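PDB 3QD7: probable DNA endonuclease SmrA from Escherichia coli, which binds DNA and has DNA endonuclease activity, here seen as the portion of a small MutS-related protein that holds its Smr domain. Local coordinates for residues F65-Q70 with R77-I82; T115-H120 with A125-L130. All coordinates share one frame; numbering follows the deposited sequence.

Following the chain from the N terminus, contact 1 comes first: helix 57-73 ends, a short connection follows, and strand 78-82 runs back beneath the helix, so that 65-70 meets 77-82 and the second half of a beta-alpha-beta unit is closed. Contact 2 opens only after contact 1 has closed, and folds segment 115-120, the end of strand 110-115 and the loop after it, back onto strand 125-130. The two therefore lie in series, neither nested nor crossed, with centres about 12 Å apart. Strands 78-82 and 125-130 are antiparallel neighbours in one mixed sheet, and R77 O to L130 N and V79 O to V128 N, each 2.8 Å, probably hydrogen-bond them together.

Contact 1: F65-Q70 with R77-I82; sequences FSFIQQ and RNVLII
F67 and I68, successive residues of helix 57-73, both come down on V79 of strand 78-82. F67 reaches farther. The F67 ring, swung out with CG opposite the backbone N (chi1 174°), drops from the helix and meets the V79 side chain coming the other way; F67 CE2 lies 3.6 Å from V79 CB, and F67 CZ touches the same carbon at 3.8 Å. Both methyls of V79 are also engaged, V79 CG1 facing F67 CZ at 4.0 Å and V79 CG2 facing F67 CE2 at 3.8 Å, so the far end of the ring rests on the whole branched head of the valine at an oblique tilt. I68 adds its outermost carbon alone: I68 CD1 stands 4.0 Å from V79 CG2, and I68 CG1, lying anti to the carbonyl carbon (chi1 -61°), starts the branch that carries it there. V79 CG2 is thus shared by the two helix residues. Were F67 replaced by alanine, V79 CB and CG1 would probably be left without their ring partners, since I68 CD1 reaches only CG2. The short segments run nearly antiparallel, at 162° with axes 10.4 Å apart, as expected where the helix of a beta-alpha-beta crossover (strand 49-51, helix 57-73, strand 78-82) packs on its sheet. F67 also touches L50 of strand 49-51, thereby spanning both parallel strands of the unit, while V79 packs beside V128 and L130 of strand 125-130, and I81 leans on V100 and L104 of helix 92-105.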
loop_
_atom_site.group_PDB
_atom_site.type_symbol
_atom_site.label_atom_id
_atom_site.label_comp_id
_atom_site.label_asym_id
_atom_site.label_seq_id
_atom_site.Cartn_x
_atom_site.Cartn_y
_atom_site.Cartn_z
ATOM N N PHE A 65 4.496 0.087 -8.015
ATOM C CA PHE A 65 5.935 0.074 -8.148
ATOM C C PHE A 65 6.436 1.460 -8.496
ATOM O O PHE A 65 7.301 2.008 -7.813
ATOM C CB PHE A 65 6.350 -0.933 -9.210
ATOM C CG PHE A 65 7.821 -0.999 -9.432
ATOM C CD1 PHE A 65 8.378 -0.509 -10.614
ATOM C CD2 PHE A 65 8.653 -1.571 -8.475
ATOM C CE1 PHE A 65 9.754 -0.590 -10.842
ATOM C CE2 PHE A 65 10.037 -1.658 -8.700
ATOM C CZ PHE A 65 10.578 -1.156 -9.879
ATOM N N SER A 66 5.867 2.040 -9.546
ATOM C CA SER A 66 6.263 3.367 -9.989
ATOM C C SER A 66 5.993 4.448 -8.920
ATOM O O SER A 66 6.810 5.344 -8.697
ATOM C CB SER A 66 5.515 3.680 -11.293
ATOM O OG SER A 66 5.957 4.911 -11.819
ATOM N N PHE A 67 4.837 4.356 -8.258
ATOM C CA PHE A 67 4.449 5.335 -7.230
ATOM C C PHE A 67 5.388 5.264 -6.026
ATOM O O PHE A 67 5.863 6.282 -5.527
ATOM C CB PHE A 67 2.993 5.089 -6.791
ATOM C CG PHE A 67 2.543 5.953 -5.636
ATOM C CD1 PHE A 67 2.241 7.315 -5.830
ATOM C CD2 PHE A 67 2.393 5.395 -4.353
ATOM C CE1 PHE A 67 1.796 8.117 -4.753
ATOM C CE2 PHE A 67 1.944 6.190 -3.281
ATOM C CZ PHE A 67 1.650 7.554 -3.481
ATOM N N ILE A 68 5.661 4.060 -5.546
ATOM C CA ILE A 68 6.565 3.946 -4.402
ATOM C C ILE A 68 7.995 4.425 -4.735
ATOM O O ILE A 68 8.616 5.158 -3.944
ATOM C CB ILE A 68 6.574 2.510 -3.816
ATOM C CG1 ILE A 68 5.168 2.142 -3.324
ATOM C CG2 ILE A 68 7.635 2.409 -2.653
ATOM C CD1 ILE A 68 4.702 2.944 -2.115
ATOM N N GLN A 69 8.506 4.050 -5.907
ATOM C CA GLN A 69 9.778 4.618 -6.397
ATOM C C GLN A 69 9.771 6.155 -6.417
ATOM O O GLN A 69 10.738 6.778 -5.988
ATOM C CB GLN A 69 10.127 4.106 -7.802
ATOM C CG GLN A 69 10.329 2.571 -7.932
ATOM C CD GLN A 69 11.482 2.003 -7.088
ATOM O OE1 GLN A 69 11.506 0.802 -6.772
ATOM N NE2 GLN A 69 12.437 2.840 -6.741
ATOM N N GLN A 70 8.684 6.752 -6.917
ATOM C CA GLN A 70 8.546 8.212 -6.993
ATOM C C GLN A 70 8.529 8.813 -5.597
ATOM O O GLN A 70 9.219 9.794 -5.331
ATOM C CB GLN A 70 7.267 8.626 -7.762
ATOM C CG GLN A 70 6.724 10.054 -7.427
ATOM C CD GLN A 70 5.175 10.149 -7.167
ATOM O OE1 GLN A 70 4.732 10.662 -6.115
ATOM N NE2 GLN A 70 4.364 9.693 -8.147
ATOM N N ARG A 77 7.537 10.315 3.560
ATOM C CA ARG A 77 7.681 9.447 4.716
ATOM C C ARG A 77 6.437 8.598 4.938
ATOM O O ARG A 77 6.478 7.598 5.634
ATOM C CB ARG A 77 8.023 10.269 5.950
ATOM C CG ARG A 77 9.390 10.937 5.830
ATOM C CD ARG A 77 9.636 11.877 6.978
ATOM N NE ARG A 77 9.908 11.139 8.202
ATOM C CZ ARG A 77 9.745 11.642 9.419
ATOM N NH1 ARG A 77 10.047 10.909 10.479
ATOM N NH2 ARG A 77 9.280 12.882 9.578
ATOM N N ASN A 78 5.338 9.011 4.330
ATOM C CA ASN A 78 4.117 8.220 4.341
ATOM C C ASN A 78 3.257 8.488 3.137
ATOM O O ASN A 78 3.229 9.590 2.612
ATOM C CB ASN A 78 3.328 8.389 5.635
ATOM C CG ASN A 78 3.361 9.800 6.147
ATOM O OD1 ASN A 78 4.145 10.125 7.047
ATOM N ND2 ASN A 78 2.517 10.658 5.573
ATOM N N VAL A 79 2.587 7.437 2.682
ATOM C CA VAL A 79 1.732 7.536 1.519
ATOM C C VAL A 79 0.454 6.789 1.785
ATOM O O VAL A 79 0.386 5.952 2.703
ATOM C CB VAL A 79 2.422 7.045 0.228
ATOM C CG1 VAL A 79 3.604 7.926 -0.068
ATOM C CG2 VAL A 79 2.878 5.557 0.347
ATOM N N LEU A 80 -0.560 7.142 1.007
ATOM C CA LEU A 80 -1.869 6.530 1.060
ATOM C C LEU A 80 -2.123 5.727 -0.203
ATOM O O LEU A 80 -1.991 6.243 -1.317
ATOM C CB LEU A 80 -2.950 7.630 1.173
ATOM C CG LEU A 80 -4.414 7.174 1.213
ATOM C CD1 LEU A 80 -4.663 6.379 2.495
ATOM C CD2 LEU A 80 -5.289 8.405 1.190
ATOM N N ILE A 81 -2.521 4.468 -0.056
ATOM C CA ILE A 81 -2.940 3.722 -1.232
ATOM C C ILE A 81 -4.422 3.373 -1.169
ATOM O O ILE A 81 -4.878 2.762 -0.211
ATOM C CB ILE A 81 -2.088 2.447 -1.458
ATOM C CG1 ILE A 81 -0.578 2.771 -1.487
ATOM C CG2 ILE A 81 -2.534 1.736 -2.753
ATOM C CD1 ILE A 81 0.262 1.512 -1.551
ATOM N N ILE A 82 -5.145 3.727 -2.232
ATOM C CA ILE A 82 -6.583 3.541 -2.323
ATOM C C ILE A 82 -6.912 2.366 -3.227
ATOM O O ILE A 82 -6.784 2.446 -4.463
ATOM C CB ILE A 82 -7.286 4.817 -2.886
ATOM C CG1 ILE A 82 -6.726 6.078 -2.189
ATOM C CG2 ILE A 82 -8.827 4.703 -2.743
ATOM C CD1 ILE A 82 -6.915 7.399 -2.947
#

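Contact 2: T115-H120 with A125-L130; sequences TALPHH and ACYVAL
A beta-hairpin connection, joining the antiparallel strands 110-115 and 125-130 of the Smr domain's mixed sheet, curls so that A116, L117 and H120 gather round the side chain of Y127. T115 and C126 form a non-hydrogen-bonded pair, their CA atoms 4.4 Å apart, and beyond it A116 N donates to A125 O at 3.0 Å. From here the loop leaves the strand and makes a hollow whose filling is the tyrosine ring. Its floor is A116: A116 CA sits over one face of the Y127 ring, 3.9 Å from the centroid and 14° off the normal, a CH-pi contact, while A116 CB lies 3.9 Å from Y127 CE1. A116 CB also meets A125 CB at 4.0 Å. L117 approaches across the phenol end, its CB 3.6 Å from Y127 OH. The short 3-10 segment at P118 and H119 then turns the chain back, and H120 closes the hollow at the hydroxyl edge of the ring, its own plane at 76° to that of Y127. CG of H120, anti to the carbonyl carbon, carries the imidazole to the phenol end, and the turn about chi2 (124°) points ND1 at the oxygen. Y44, stacked on Y127 and edge-to-face with H120, joins both rings from outside the hairpin. The phenol oxygen is gripped from two sides of the loop: weakly by the backbone N of L117, and more closely at the edge of the H120 ring, where Y127 OH and H120 ND1 lie 2.8 Å apart.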
loop_
_atom_site.group_PDB
_atom_site.type_symbol
_atom_site.label_atom_id
_atom_site.label_comp_id
_atom_site.label_asym_id
_atom_site.label_seq_id
_atom_site.Cartn_x
_atom_site.Cartn_y
_atom_site.Cartn_z
ATOM N N THR A 115 -4.709 -0.212 7.881
ATOM C CA THR A 115 -5.944 0.290 7.277
ATOM C C THR A 115 -6.079 1.789 7.634
ATOM O O THR A 115 -5.712 2.192 8.726
ATOM C CB THR A 115 -7.150 -0.598 7.714
ATOM O OG1 THR A 115 -6.926 -1.949 7.285
ATOM C CG2 THR A 115 -8.419 -0.145 7.078
ATOM N N ALA A 116 -6.524 2.608 6.683
ATOM C CA ALA A 116 -6.710 4.046 6.893
ATOM C C ALA A 116 -7.888 4.367 7.817
ATOM O O ALA A 116 -8.783 3.564 7.981
ATOM C CB ALA A 116 -6.915 4.729 5.560
ATOM N N LEU A 117 -7.876 5.552 8.415
ATOM C CA LEU A 117 -9.047 6.105 9.095
ATOM C C LEU A 117 -10.112 6.434 8.037
ATOM O O LEU A 117 -9.766 6.623 6.863
ATOM C CB LEU A 117 -8.628 7.361 9.872
ATOM C CG LEU A 117 -8.108 7.208 11.315
ATOM C CD1 LEU A 117 -7.461 5.875 11.593
ATOM C CD2 LEU A 117 -7.137 8.317 11.638
ATOM N N PRO A 118 -11.398 6.520 8.442
ATOM C CA PRO A 118 -12.471 6.785 7.479
ATOM C C PRO A 118 -12.308 8.071 6.674
ATOM O O PRO A 118 -12.682 8.114 5.503
ATOM C CB PRO A 118 -13.717 6.863 8.361
ATOM C CG PRO A 118 -13.333 6.009 9.630
ATOM C CD PRO A 118 -11.924 6.403 9.828
ATOM N N HIS A 119 -11.706 9.096 7.254
ATOM C CA HIS A 119 -11.570 10.351 6.516
ATOM C C HIS A 119 -10.508 10.247 5.416
ATOM O O HIS A 119 -10.347 11.171 4.631
ATOM C CB HIS A 119 -11.328 11.543 7.457
ATOM C CG HIS A 119 -9.956 11.595 8.048
ATOM N ND1 HIS A 119 -9.516 10.695 8.994
ATOM C CD2 HIS A 119 -8.933 12.461 7.851
ATOM C CE1 HIS A 119 -8.281 10.996 9.348
ATOM N NE2 HIS A 119 -7.902 12.062 8.665
ATOM N N HIS A 120 -9.797 9.117 5.364
ATOM C CA HIS A 120 -8.849 8.857 4.283
ATOM C C HIS A 120 -9.264 7.622 3.490
ATOM O O HIS A 120 -8.442 6.997 2.838
ATOM C CB HIS A 120 -7.404 8.750 4.789
ATOM C CG HIS A 120 -6.739 10.074 5.012
ATOM N ND1 HIS A 120 -6.178 10.432 6.222
ATOM C CD2 HIS A 120 -6.558 11.134 4.181
ATOM C CE1 HIS A 120 -5.693 11.660 6.131
ATOM N NE2 HIS A 120 -5.899 12.104 4.901
ATOM N N ALA A 125 -8.662 1.878 1.922
ATOM C CA ALA A 125 -7.321 2.461 1.693
ATOM C C ALA A 125 -6.372 2.070 2.763
ATOM O O ALA A 125 -6.801 1.689 3.866
ATOM C CB ALA A 125 -7.422 4.002 1.627
ATOM N N CYS A 126 -5.076 2.176 2.509
ATOM C CA CYS A 126 -4.135 1.990 3.604
ATOM C C CYS A 126 -3.017 3.032 3.632
ATOM O O CYS A 126 -2.579 3.543 2.586
ATOM C CB CYS A 126 -3.588 0.556 3.647
ATOM S SG CYS A 126 -2.501 0.176 2.296
ATOM N N TYR A 127 -2.608 3.354 4.853
ATOM C CA TYR A 127 -1.479 4.217 5.169
ATOM C C TYR A 127 -0.257 3.370 5.047
ATOM O O TYR A 127 -0.274 2.216 5.478
ATOM C CB TYR A 127 -1.531 4.638 6.644
ATOM C CG TYR A 127 -2.664 5.546 6.992
ATOM C CD1 TYR A 127 -3.145 6.455 6.059
ATOM C CD2 TYR A 127 -3.245 5.528 8.265
ATOM C CE1 TYR A 127 -4.164 7.311 6.354
ATOM C CE2 TYR A 127 -4.281 6.392 8.573
ATOM C CZ TYR A 127 -4.726 7.282 7.600
ATOM O OH TYR A 127 -5.737 8.158 7.846
ATOM N N VAL A 128 0.823 3.947 4.541
ATOM C CA VAL A 128 2.070 3.231 4.424
ATOM C C VAL A 128 3.191 4.109 5.009
ATOM O O VAL A 128 3.306 5.295 4.663
ATOM C CB VAL A 128 2.376 2.870 2.923
ATOM C CG1 VAL A 128 3.649 2.020 2.789
ATOM C CG2 VAL A 128 1.183 2.207 2.246
ATOM N N ALA A 129 4.010 3.528 5.891
ATOM C CA ALA A 129 5.180 4.234 6.418
ATOM C C ALA A 129 6.403 3.914 5.560
ATOM O O ALA A 129 6.702 2.749 5.305
ATOM C CB ALA A 129 5.434 3.890 7.888
ATOM N N LEU A 130 7.096 4.963 5.138
ATOM C CA LEU A 130 8.254 4.835 4.266
ATOM C C LEU A 130 9.506 5.331 5.001
ATOM O O LEU A 130 9.471 6.380 5.648
ATOM C CB LEU A 130 8.029 5.662 2.988
ATOM C CG LEU A 130 7.466 5.072 1.684
ATOM C CD1 LEU A 130 6.599 3.871 1.803
ATOM C CD2 LEU A 130 6.741 6.107 0.908
#